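Local coordinates for 2,3,4,5-tetrahydropyridine-2,6-dicarboxylate N-succinyltransferase (Campylobacter jejuni, PDB 2RIJ), which probably catalyses the succinyl-CoA-dependent succinylation of tetrahydrodipicolinate, the first step of the succinylase route to diaminopimelate and lysine, at residues K225-A230 and A242-F247; E258-S263 and G276-G281; S271-G276 and C297-N302. All coordinates share one frame; numbering follows the deposited sequence. Where two conformers were deposited one is given.

How the contacts relate
Contact 1 closes along the chain before contacts 2 and 3 open, and the segments of these two alternate and share G276. The centre of contact 2 lies about 10 Å from that of contact 1 and about 9 Å from that of contact 3; contacts 1 and 3 are about 16 Å apart. Strands 244-245, 260-261 and 278-279 are successive neighbours in one parallel sheet, which joins contacts 1 and 2, whereas contact 3 pairs strands 272-273 and 298-299 of another sheet. Together they follow successive coils of a left-handed beta-helix. All three reach a neighbouring subunit, where R260, S278 and A301, predicted to bind succinyl-CoA, make contacts, with the predicted active-site E258 close by.

Contact 1. Residues K225-A230 and A242-F247; sequences KVRMGA and ASYVNF
V226 and V245 form a single backbone bridge, with V245 N donating to K225 O at 2.8 Å and R227 N to V245 O at 3.0 Å. Beyond it, a type II turn from R227 to A230 carries the chain past F247. The side chains of R227 and N246 lie alongside each other: R227 NH1 reaches N246 OD1 at 2.9 Å, within the guanidinium plane and on a lone pair of the amide oxygen. That oxygen also takes F247 N at 2.8 Å, so two donors fix the amide's rotation. The extended R227 chain crosses Y244 at a slant, CD 3.3 Å from Y244 OH, with guanidinium and ring planes 54° apart. Its NH2 forms a salt bridge with D203, and F205 both stacks on F247 and makes a cation-pi contact with R227. Toward the start of the segment, K225 bends at chi2 (-36°), and its NZ meets a lone pair of S243 O at 3.2 Å; P240 O and, in a neighbouring subunit, G241 O also bind this buried ammonium. A230 CB rests on V245 CG1 at 3.6 Å. A loop bridged in register to strand 244-245 of the next turn is consistent with the left-handed parallel beta-helix of this family.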
ATOM      1  N   LYS A 225      -9.779 -39.284  10.762  1.00 19.64           N
ATOM      2  CA  LYS A 225     -10.002 -38.115   9.900  1.00 21.36           C
ATOM      3  C   LYS A 225     -11.319 -38.124   9.108  1.00 20.55           C
ATOM      4  O   LYS A 225     -11.609 -37.152   8.430  1.00 20.73           O
ATOM      5  CB  LYS A 225      -8.860 -37.952   8.914  1.00 20.65           C
ATOM      6  CG  LYS A 225      -7.464 -37.723   9.512  1.00 25.40           C
ATOM      7  CD  LYS A 225      -7.516 -36.857  10.788  1.00 27.26           C
ATOM      8  CE  LYS A 225      -6.110 -36.425  11.274  1.00 34.68           C
ATOM      9  NZ  LYS A 225      -5.631 -35.316  10.390  1.00 33.58           N
ATOM     10  N   VAL A 226     -12.069 -39.215   9.189  1.00 20.04           N
ATOM     11  CA  VAL A 226     -13.391 -39.325   8.543  1.00 20.09           C
ATOM     12  C   VAL A 226     -14.424 -39.792   9.545  1.00 19.57           C
ATOM     13  O   VAL A 226     -14.453 -40.962   9.963  1.00 21.57           O
ATOM     14  CB  VAL A 226     -13.350 -40.213   7.284  1.00 18.50           C
ATOM     15  CG1 VAL A 226     -14.719 -40.185   6.526  1.00 16.32           C
ATOM     16  CG2 VAL A 226     -12.211 -39.779   6.346  1.00 20.07           C
ATOM     17  N   ARG A 227     -15.291 -38.864   9.937  1.00 21.78           N
ATOM     18  CA  ARG A 227     -16.373 -39.187  10.835  1.00 21.38           C
ATOM     19  C   ARG A 227     -17.481 -39.978  10.130  1.00 20.64           C
ATOM     20  O   ARG A 227     -17.729 -39.821   8.921  1.00 23.15           O
ATOM     21  CB  ARG A 227     -16.910 -37.911  11.437  1.00 21.65           C
ATOM     22  CG  ARG A 227     -17.371 -38.019  12.880  1.00 23.22           C
ATOM     23  CD  ARG A 227     -17.778 -36.634  13.310  1.00 27.34           C
ATOM     24  NE  ARG A 227     -17.935 -36.496  14.753  1.00 22.43           N
ATOM     25  CZ  ARG A 227     -18.344 -35.399  15.348  1.00 28.72           C
ATOM     26  NH1 ARG A 227     -18.641 -34.356  14.623  1.00 25.06           N
ATOM     27  NH2 ARG A 227     -18.454 -35.326  16.664  1.00 24.39           N
HETATM   28  N   MSE A 228     -18.134 -40.861  10.884  1.00 20.79           N
HETATM   29  CA  MSE A 228     -19.361 -41.496  10.383  1.00 20.24           C
HETATM   30  C   MSE A 228     -20.415 -40.440   9.975  1.00 20.08           C
HETATM   31  O   MSE A 228     -20.583 -39.431  10.647  1.00 20.09           O
HETATM   32  CB  MSE A 228     -19.892 -42.492  11.428  1.00 23.02           C
HETATM   33  CG  MSE A 228     -21.103 -43.309  10.986  1.00 21.57           C
HETATM   34 SE   MSE A 228     -20.773 -44.238   9.311  0.75 26.79          SE
HETATM   35  CE  MSE A 228     -22.522 -45.162   9.251  1.00 20.96           C
ATOM     36  N   GLY A 229     -21.085 -40.670   8.840  1.00 20.75           N
ATOM     37  CA  GLY A 229     -21.914 -39.679   8.194  1.00 22.92           C
ATOM     38  C   GLY A 229     -21.254 -38.862   7.066  1.00 18.10           C
ATOM     39  O   GLY A 229     -21.941 -38.119   6.402  1.00 21.09           O
ATOM     40  N   ALA A 230     -19.924 -38.940   6.924  1.00 19.18           N
ATOM     41  CA  ALA A 230     -19.214 -38.373   5.803  1.00 19.73           C
ATOM     42  C   ALA A 230     -19.618 -39.131   4.529  1.00 20.53           C
ATOM     43  O   ALA A 230     -19.973 -40.321   4.564  1.00 20.88           O
ATOM     44  CB  ALA A 230     -17.652 -38.411   6.034  1.00 17.01           C
ATOM     45  N   ALA A 242      -3.407 -33.177   8.084  1.00 22.58           N
ATOM     46  CA  ALA A 242      -4.161 -32.088   8.680  1.00 18.92           C
ATOM     47  C   ALA A 242      -5.570 -32.008   8.131  1.00 20.26           C
ATOM     48  O   ALA A 242      -6.163 -30.961   8.139  1.00 22.90           O
ATOM     49  CB  ALA A 242      -3.407 -30.743   8.503  1.00 20.02           C
ATOM     50  N   SER A 243      -6.074 -33.143   7.644  1.00 20.24           N
ATOM     51  CA  SER A 243      -7.369 -33.247   7.016  0.50 21.86           C
ATOM     52  C   SER A 243      -8.479 -33.554   7.992  1.00 20.59           C
ATOM     53  O   SER A 243      -8.258 -34.002   9.117  1.00 21.48           O
ATOM     54  CB  SER A 243      -7.371 -34.366   5.978  0.50 18.56           C
ATOM     55  OG  SER A 243      -6.203 -34.340   5.173  0.50 21.56           O
ATOM     56  N   TYR A 244      -9.695 -33.397   7.517  1.00 20.43           N
ATOM     57  CA  TYR A 244     -10.844 -33.878   8.236  1.00 20.25           C
ATOM     58  C   TYR A 244     -12.041 -33.875   7.281  1.00 19.58           C
ATOM     59  O   TYR A 244     -12.144 -33.006   6.444  1.00 19.25           O
ATOM     60  CB  TYR A 244     -11.186 -33.027   9.450  1.00 22.08           C
ATOM     61  CG  TYR A 244     -12.124 -33.731  10.429  1.00 20.26           C
ATOM     62  CD1 TYR A 244     -11.752 -34.921  11.016  1.00 18.97           C
ATOM     63  CD2 TYR A 244     -13.386 -33.221  10.742  1.00 23.13           C
ATOM     64  CE1 TYR A 244     -12.572 -35.602  11.853  1.00 23.60           C
ATOM     65  CE2 TYR A 244     -14.223 -33.895  11.636  1.00 22.20           C
ATOM     66  CZ  TYR A 244     -13.816 -35.072  12.182  1.00 24.96           C
ATOM     67  OH  TYR A 244     -14.615 -35.746  13.060  1.00 22.21           O
ATOM     68  N   VAL A 245     -12.899 -34.875   7.409  1.00 17.34           N
ATOM     69  CA  VAL A 245     -14.264 -34.846   6.819  1.00 17.98           C
ATOM     70  C   VAL A 245     -15.266 -35.160   7.935  1.00 19.84           C
ATOM     71  O   VAL A 245     -15.302 -36.272   8.523  1.00 17.92           O
ATOM     72  CB  VAL A 245     -14.431 -35.776   5.679  1.00 18.20           C
ATOM     73  CG1 VAL A 245     -15.778 -35.503   4.944  1.00 16.51           C
ATOM     74  CG2 VAL A 245     -13.181 -35.688   4.694  1.00 21.38           C
ATOM     75  N   ASN A 246     -16.073 -34.163   8.239  1.00 21.11           N
ATOM     76  CA  ASN A 246     -17.072 -34.284   9.276  1.00 21.54           C
ATOM     77  C   ASN A 246     -18.350 -34.963   8.726  1.00 22.27           C
ATOM     78  O   ASN A 246     -18.475 -35.302   7.519  1.00 21.99           O
ATOM     79  CB  ASN A 246     -17.371 -32.891   9.823  1.00 19.35           C
ATOM     80  CG  ASN A 246     -17.816 -32.885  11.291  1.00 24.15           C
ATOM     81  OD1 ASN A 246     -18.305 -33.863  11.805  1.00 26.78           O
ATOM     82  ND2 ASN A 246     -17.565 -31.776  11.977  1.00 24.13           N
ATOM     83  N   PHE A 247     -19.293 -35.234   9.614  1.00 23.24           N
ATOM     84  CA  PHE A 247     -20.548 -35.823   9.164  1.00 24.19           C
ATOM     85  C   PHE A 247     -21.331 -34.836   8.312  1.00 21.59           C
ATOM     86  O   PHE A 247     -21.169 -33.591   8.457  1.00 21.28           O
ATOM     87  CB  PHE A 247     -21.382 -36.329  10.348  1.00 25.14           C
ATOM     88  CG  PHE A 247     -22.069 -35.270  11.097  1.00 23.80           C
ATOM     89  CD1 PHE A 247     -21.463 -34.674  12.158  1.00 27.46           C
ATOM     90  CD2 PHE A 247     -23.356 -34.891  10.758  1.00 31.68           C
ATOM     91  CE1 PHE A 247     -22.112 -33.698  12.885  1.00 30.93           C
ATOM     92  CE2 PHE A 247     -24.022 -33.930  11.493  1.00 35.32           C
ATOM     93  CZ  PHE A 247     -23.391 -33.324  12.534  1.00 31.74           C
TER

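Contact 2. Residues E258-S263 and G276-G281; sequences EGRISS and GASILG
The carbonyl oxygen of A277 sits over the centre of one face of the R260 guanidinium, 3.9 Å above its plane, while water 1 lies at the edge in that plane. S278 OG accepts from R260 NH2 at 3.2 Å, tilted 22° out of the plane, and water 1 links the same hydroxyl to R260 NE. A bend at chi3 (-68°) folds the arginine back along the neighbouring strand to reach these partners. Two further bonds hold the buried group: NH1 to A242 O, and NH2 to N302 OD1 of a neighbouring subunit; the ND2 of that same amide donates to G276 O. Beneath the arginine the backbones run parallel, R260 N donating to A277 O, I279 N to R260 O and S262 N to I279 O, all within 3.1 Å. Ahead of the strands G276 N donates to E258 O at 3.0 Å. Water 2 joins S262 OG to I279 O, and I261 and I279 share the sheet face that packs on V267. This is coil-to-coil stacking of a left-handed beta-helix, with R260 and S278, predicted to bind succinyl-CoA, at the subunit boundary; the contact also holds E258, the predicted acyl-anhydride residue.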
ATOM      1  N   GLU A 258      -6.544 -33.001   1.562  1.00 17.14           N
ATOM      2  CA  GLU A 258      -5.478 -32.824   2.510  1.00 19.42           C
ATOM      3  C   GLU A 258      -5.782 -31.736   3.540  1.00 19.51           C
ATOM      4  O   GLU A 258      -4.926 -31.351   4.372  1.00 20.20           O
ATOM      5  CB  GLU A 258      -4.196 -32.555   1.787  1.00 20.97           C
ATOM      6  CG  GLU A 258      -4.014 -33.407   0.604  1.00 21.28           C
ATOM      7  CD  GLU A 258      -2.587 -33.325   0.089  1.00 31.51           C
ATOM      8  OE1 GLU A 258      -1.688 -33.656   0.867  1.00 30.10           O
ATOM      9  OE2 GLU A 258      -2.348 -32.924  -1.057  1.00 32.61           O
ATOM     10  N   GLY A 259      -7.016 -31.292   3.530  1.00 19.83           N
ATOM     11  CA  GLY A 259      -7.521 -30.271   4.465  1.00 22.30           C
ATOM     12  C   GLY A 259      -8.875 -30.643   5.030  1.00 19.84           C
ATOM     13  O   GLY A 259      -9.320 -31.804   4.955  1.00 20.87           O
ATOM     14  N   ARG A 260      -9.538 -29.662   5.636  1.00 19.99           N
ATOM     15  CA  ARG A 260     -10.635 -29.900   6.550  1.00 19.26           C
ATOM     16  C   ARG A 260     -11.960 -29.464   5.944  1.00 19.45           C
ATOM     17  O   ARG A 260     -12.140 -28.291   5.571  1.00 21.44           O
ATOM     18  CB  ARG A 260     -10.375 -29.150   7.859  1.00 20.85           C
ATOM     19  CG  ARG A 260      -9.113 -29.687   8.532  1.00 21.95           C
ATOM     20  CD  ARG A 260      -8.759 -28.890   9.751  1.00 21.85           C
ATOM     21  NE  ARG A 260      -8.324 -27.532   9.408  1.00 22.69           N
ATOM     22  CZ  ARG A 260      -7.063 -27.182   9.129  1.00 18.07           C
ATOM     23  NH1 ARG A 260      -6.101 -28.084   9.000  1.00 20.80           N
ATOM     24  NH2 ARG A 260      -6.749 -25.898   8.923  1.00 19.41           N
ATOM     25  N   ILE A 261     -12.852 -30.424   5.823  1.00 19.37           N
ATOM     26  CA  ILE A 261     -14.187 -30.203   5.289  1.00 18.54           C
ATOM     27  C   ILE A 261     -15.191 -30.253   6.433  1.00 21.96           C
ATOM     28  O   ILE A 261     -15.541 -31.324   6.942  1.00 21.68           O
ATOM     29  CB  ILE A 261     -14.572 -31.228   4.234  1.00 20.69           C
ATOM     30  CG1 ILE A 261     -13.460 -31.362   3.198  1.00 20.14           C
ATOM     31  CG2 ILE A 261     -15.895 -30.834   3.541  1.00 18.49           C
ATOM     32  CD1 ILE A 261     -13.693 -32.392   2.112  1.00 21.12           C
ATOM     33  N   SER A 262     -15.726 -29.086   6.786  1.00 20.73           N
ATOM     34  CA  SER A 262     -16.734 -28.969   7.871  1.00 21.63           C
ATOM     35  C   SER A 262     -18.087 -29.520   7.477  1.00 20.11           C
ATOM     36  O   SER A 262     -18.431 -29.658   6.303  1.00 20.71           O
ATOM     37  CB  SER A 262     -16.931 -27.487   8.278  1.00 24.52           C
ATOM     38  OG  SER A 262     -15.738 -26.930   8.821  1.00 30.84           O
ATOM     39  N   SER A 263     -18.892 -29.838   8.483  1.00 20.47           N
ATOM     40  CA  SER A 263     -20.244 -30.330   8.251  0.50 21.59           C
ATOM     41  C   SER A 263     -21.005 -29.364   7.371  1.00 21.76           C
ATOM     42  O   SER A 263     -20.893 -28.146   7.531  1.00 24.44           O
ATOM     43  CB  SER A 263     -20.971 -30.536   9.597  0.50 23.27           C
ATOM     44  OG  SER A 263     -20.575 -31.757  10.175  0.50 18.51           O
ATOM     45  N   GLY A 276      -3.655 -28.703   5.023  1.00 21.60           N
ATOM     46  CA  GLY A 276      -4.025 -27.742   6.060  1.00 21.68           C
ATOM     47  C   GLY A 276      -5.035 -26.672   5.659  1.00 20.50           C
ATOM     48  O   GLY A 276      -5.323 -25.775   6.432  1.00 23.30           O
ATOM     49  N   ALA A 277      -5.576 -26.765   4.447  1.00 20.87           N
ATOM     50  CA  ALA A 277      -6.637 -25.858   4.057  1.00 20.72           C
ATOM     51  C   ALA A 277      -7.882 -26.135   4.896  1.00 21.19           C
ATOM     52  O   ALA A 277      -8.120 -27.252   5.380  1.00 21.80           O
ATOM     53  CB  ALA A 277      -6.954 -25.964   2.562  1.00 17.43           C
ATOM     54  N   SER A 278      -8.691 -25.105   5.054  1.00 19.75           N
ATOM     55  CA  SER A 278      -9.970 -25.167   5.759  0.50 20.22           C
ATOM     56  C   SER A 278     -11.072 -24.834   4.772  1.00 21.53           C
ATOM     57  O   SER A 278     -10.987 -23.806   4.091  1.00 22.13           O
ATOM     58  CB  SER A 278     -10.029 -24.118   6.890  0.50 22.19           C
ATOM     59  OG  SER A 278      -9.551 -24.612   8.131  0.50 20.08           O
ATOM     60  N   ILE A 279     -12.113 -25.657   4.732  1.00 21.69           N
ATOM     61  CA  ILE A 279     -13.371 -25.316   4.100  1.00 22.82           C
ATOM     62  C   ILE A 279     -14.445 -25.243   5.188  1.00 24.91           C
ATOM     63  O   ILE A 279     -14.789 -26.256   5.790  1.00 25.37           O
ATOM     64  CB  ILE A 279     -13.795 -26.299   2.997  1.00 24.25           C
ATOM     65  CG1 ILE A 279     -12.685 -26.450   1.962  1.00 26.79           C
ATOM     66  CG2 ILE A 279     -15.097 -25.842   2.319  1.00 24.25           C
ATOM     67  CD1 ILE A 279     -12.900 -27.599   0.984  1.00 26.21           C
ATOM     68  N   LEU A 280     -14.988 -24.052   5.416  1.00 22.22           N
ATOM     69  CA  LEU A 280     -16.021 -23.879   6.434  1.00 24.18           C
ATOM     70  C   LEU A 280     -17.351 -24.437   5.903  1.00 23.77           C
ATOM     71  O   LEU A 280     -17.501 -24.721   4.679  1.00 26.15           O
ATOM     72  CB  LEU A 280     -16.076 -22.388   6.828  1.00 25.44           C
ATOM     73  CG  LEU A 280     -14.768 -21.735   7.313  1.00 28.20           C
ATOM     74  CD1 LEU A 280     -15.131 -20.279   7.745  1.00 32.99           C
ATOM     75  CD2 LEU A 280     -14.078 -22.515   8.409  1.00 30.21           C
ATOM     76  N   GLY A 281     -18.336 -24.653   6.779  1.00 27.35           N
ATOM     77  CA  GLY A 281     -19.527 -25.388   6.327  1.00 25.70           C
ATOM     78  C   GLY A 281     -20.776 -24.633   6.039  1.00 31.31           C
ATOM     79  O   GLY A 281     -21.521 -24.957   5.110  1.00 27.24           O
TER
HETATM   80  O   HOH W   1     -11.144 -25.958   9.648  1.00 18.14           O
HETATM   81  O   HOH W   2     -13.258 -27.170   8.217  1.00 29.64           O

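Contact 3. Residues S271-G276 and C297-N302; sequences SDVGGG and CLLGAN
S271 and C297 begin a densely bonded parallel ladder: S271 OG accepts from C297 N at 2.9 Å, and D272 N returns a bond to C297 O at 2.8 Å. S271 OG stands beside its own backbone N (chi1 -69°), the position from which it meets the next coil, and it bonds to G268 O as well. L299 N then donates to D272 O at 2.9 Å, and G274 N to L299 O. Past the strands, packing stays close because the glycines bring no side chains: G274 and A301 approach to 4.3 Å between CA atoms, and G275 O takes N302 N at 2.9 Å while A301 CA also leans on it. V273 and L299 turn to the inner face, where both touch I279.

The opposite sheet face is looser and wetter. There D272 and L298 lie side by side, pointing the same way, and touch chiefly where L298 CD1 lies 3.8 Å from D272 CB. L298 is exposed and was modelled in two conformers. Water 3 donates to both D272 OD1 and L299 O, tying the partly exposed carboxylate to the backbone.

At the far end N302 reaches into the interface between subunits, where its amide is taken up by one neighbouring subunit and it packs on N302 of both neighbours. The chemistry implies a contact held mainly by backbone amides, with little side-chain bulk around G275 and A301, both predicted to bind succinyl-CoA, while the N302 amide bonds across the subunit interface.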
ATOM      1  N   SER A 271     -11.587 -31.582  -7.531  1.00 23.83           N
ATOM      2  CA  SER A 271     -11.033 -30.518  -6.724  1.00 23.07           C
ATOM      3  C   SER A 271      -9.872 -31.040  -5.907  1.00 22.73           C
ATOM      4  O   SER A 271      -9.732 -32.248  -5.669  1.00 25.74           O
ATOM      5  CB  SER A 271     -12.094 -29.874  -5.843  1.00 22.51           C
ATOM      6  OG  SER A 271     -13.013 -29.147  -6.620  1.00 26.37           O
ATOM      7  N   ASP A 272      -9.023 -30.126  -5.457  1.00 23.97           N
ATOM      8  CA  ASP A 272      -7.840 -30.481  -4.673  1.00 23.88           C
ATOM      9  C   ASP A 272      -7.811 -29.557  -3.443  1.00 19.91           C
ATOM     10  O   ASP A 272      -7.715 -28.339  -3.590  1.00 21.71           O
ATOM     11  CB  ASP A 272      -6.629 -30.278  -5.536  1.00 26.46           C
ATOM     12  CG  ASP A 272      -5.371 -30.816  -4.933  1.00 43.10           C
ATOM     13  OD1 ASP A 272      -4.994 -30.387  -3.814  1.00 51.37           O
ATOM     14  OD2 ASP A 272      -4.719 -31.648  -5.609  1.00 51.27           O
ATOM     15  N   VAL A 273      -8.015 -30.149  -2.278  1.00 20.30           N
ATOM     16  CA  VAL A 273      -8.044 -29.444  -0.995  1.00 20.45           C
ATOM     17  C   VAL A 273      -6.625 -29.600  -0.442  1.00 19.01           C
ATOM     18  O   VAL A 273      -6.198 -30.707  -0.087  1.00 20.08           O
ATOM     19  CB  VAL A 273      -9.074 -29.998  -0.038  1.00 21.09           C
ATOM     20  CG1 VAL A 273      -9.126 -29.155   1.303  1.00 17.53           C
ATOM     21  CG2 VAL A 273     -10.456 -30.124  -0.704  1.00 22.44           C
ATOM     22  N   GLY A 274      -5.870 -28.512  -0.468  1.00 20.10           N
ATOM     23  CA  GLY A 274      -4.448 -28.544  -0.128  1.00 20.95           C
ATOM     24  C   GLY A 274      -4.198 -28.757   1.371  1.00 19.96           C
ATOM     25  O   GLY A 274      -5.109 -28.665   2.198  1.00 18.88           O
ATOM     26  N   GLY A 275      -2.934 -29.050   1.685  1.00 20.63           N
ATOM     27  CA  GLY A 275      -2.523 -29.463   3.011  1.00 22.06           C
ATOM     28  C   GLY A 275      -2.863 -28.364   4.003  1.00 21.47           C
ATOM     29  O   GLY A 275      -2.431 -27.222   3.859  1.00 20.71           O
ATOM     30  N   GLY A 276      -3.655 -28.703   5.023  1.00 21.60           N
ATOM     31  CA  GLY A 276      -4.025 -27.742   6.060  1.00 21.68           C
ATOM     32  C   GLY A 276      -5.035 -26.672   5.659  1.00 20.50           C
ATOM     33  O   GLY A 276      -5.323 -25.775   6.432  1.00 23.30           O
ATOM     34  N   CYS A 297     -11.835 -27.233  -8.445  1.00 23.40           N
ATOM     35  CA  CYS A 297     -11.307 -26.116  -7.693  1.00 24.88           C
ATOM     36  C   CYS A 297      -9.984 -26.529  -7.046  1.00 25.59           C
ATOM     37  O   CYS A 297      -9.800 -27.700  -6.716  1.00 26.84           O
ATOM     38  CB  CYS A 297     -12.274 -25.668  -6.615  1.00 26.58           C
ATOM     39  SG  CYS A 297     -13.730 -24.857  -7.303  1.00 23.81           S
ATOM     40  N   LEU A 298      -9.086 -25.562  -6.894  1.00 20.87           N
ATOM     41  CA  LEU A 298      -7.770 -25.771  -6.311  0.50 21.50           C
ATOM     42  C   LEU A 298      -7.652 -24.883  -5.080  1.00 22.68           C
ATOM     43  O   LEU A 298      -7.562 -23.680  -5.212  1.00 22.27           O
ATOM     44  CB  LEU A 298      -6.727 -25.372  -7.358  0.50 22.31           C
ATOM     45  CG  LEU A 298      -5.250 -25.627  -7.152  0.50 23.25           C
ATOM     46  CD1 LEU A 298      -4.998 -27.072  -6.766  0.50 24.85           C
ATOM     47  CD2 LEU A 298      -4.540 -25.253  -8.489  0.50 23.57           C
ATOM     48  N   LEU A 299      -7.658 -25.480  -3.895  1.00 21.09           N
ATOM     49  CA  LEU A 299      -7.548 -24.735  -2.633  1.00 22.01           C
ATOM     50  C   LEU A 299      -6.126 -24.936  -2.085  1.00 22.68           C
ATOM     51  O   LEU A 299      -5.723 -26.039  -1.754  1.00 19.42           O
ATOM     52  CB  LEU A 299      -8.601 -25.218  -1.664  1.00 22.92           C
ATOM     53  CG  LEU A 299     -10.048 -25.170  -2.177  1.00 25.48           C
ATOM     54  CD1 LEU A 299     -11.011 -25.710  -1.164  1.00 24.09           C
ATOM     55  CD2 LEU A 299     -10.504 -23.763  -2.680  1.00 21.13           C
ATOM     56  N   GLY A 300      -5.380 -23.856  -2.015  1.00 19.80           N
ATOM     57  CA  GLY A 300      -4.008 -23.918  -1.606  1.00 21.71           C
ATOM     58  C   GLY A 300      -3.796 -24.345  -0.152  1.00 18.16           C
ATOM     59  O   GLY A 300      -4.665 -24.190   0.709  1.00 19.36           O
ATOM     60  N   ALA A 301      -2.620 -24.869   0.075  1.00 19.55           N
ATOM     61  CA  ALA A 301      -2.151 -25.215   1.405  1.00 22.99           C
ATOM     62  C   ALA A 301      -2.362 -24.026   2.347  1.00 21.73           C
ATOM     63  O   ALA A 301      -2.096 -22.843   2.002  1.00 21.63           O
ATOM     64  CB  ALA A 301      -0.675 -25.651   1.347  1.00 20.37           C
ATOM     65  N   ASN A 302      -2.849 -24.332   3.544  1.00 20.59           N
ATOM     66  CA  ASN A 302      -3.135 -23.350   4.584  1.00 21.59           C
ATOM     67  C   ASN A 302      -4.066 -22.194   4.196  1.00 22.10           C
ATOM     68  O   ASN A 302      -4.124 -21.196   4.888  1.00 21.45           O
ATOM     69  CB  ASN A 302      -1.802 -22.882   5.199  1.00 20.47           C
ATOM     70  CG  ASN A 302      -1.173 -23.944   6.057  1.00 21.28           C
ATOM     71  OD1 ASN A 302      -1.879 -24.648   6.792  1.00 20.77           O
ATOM     72  ND2 ASN A 302       0.158 -24.054   6.019  1.00 18.26           N
TER
HETATM   73  O   HOH W   3      -4.164 -27.413  -3.435  1.00 34.11           O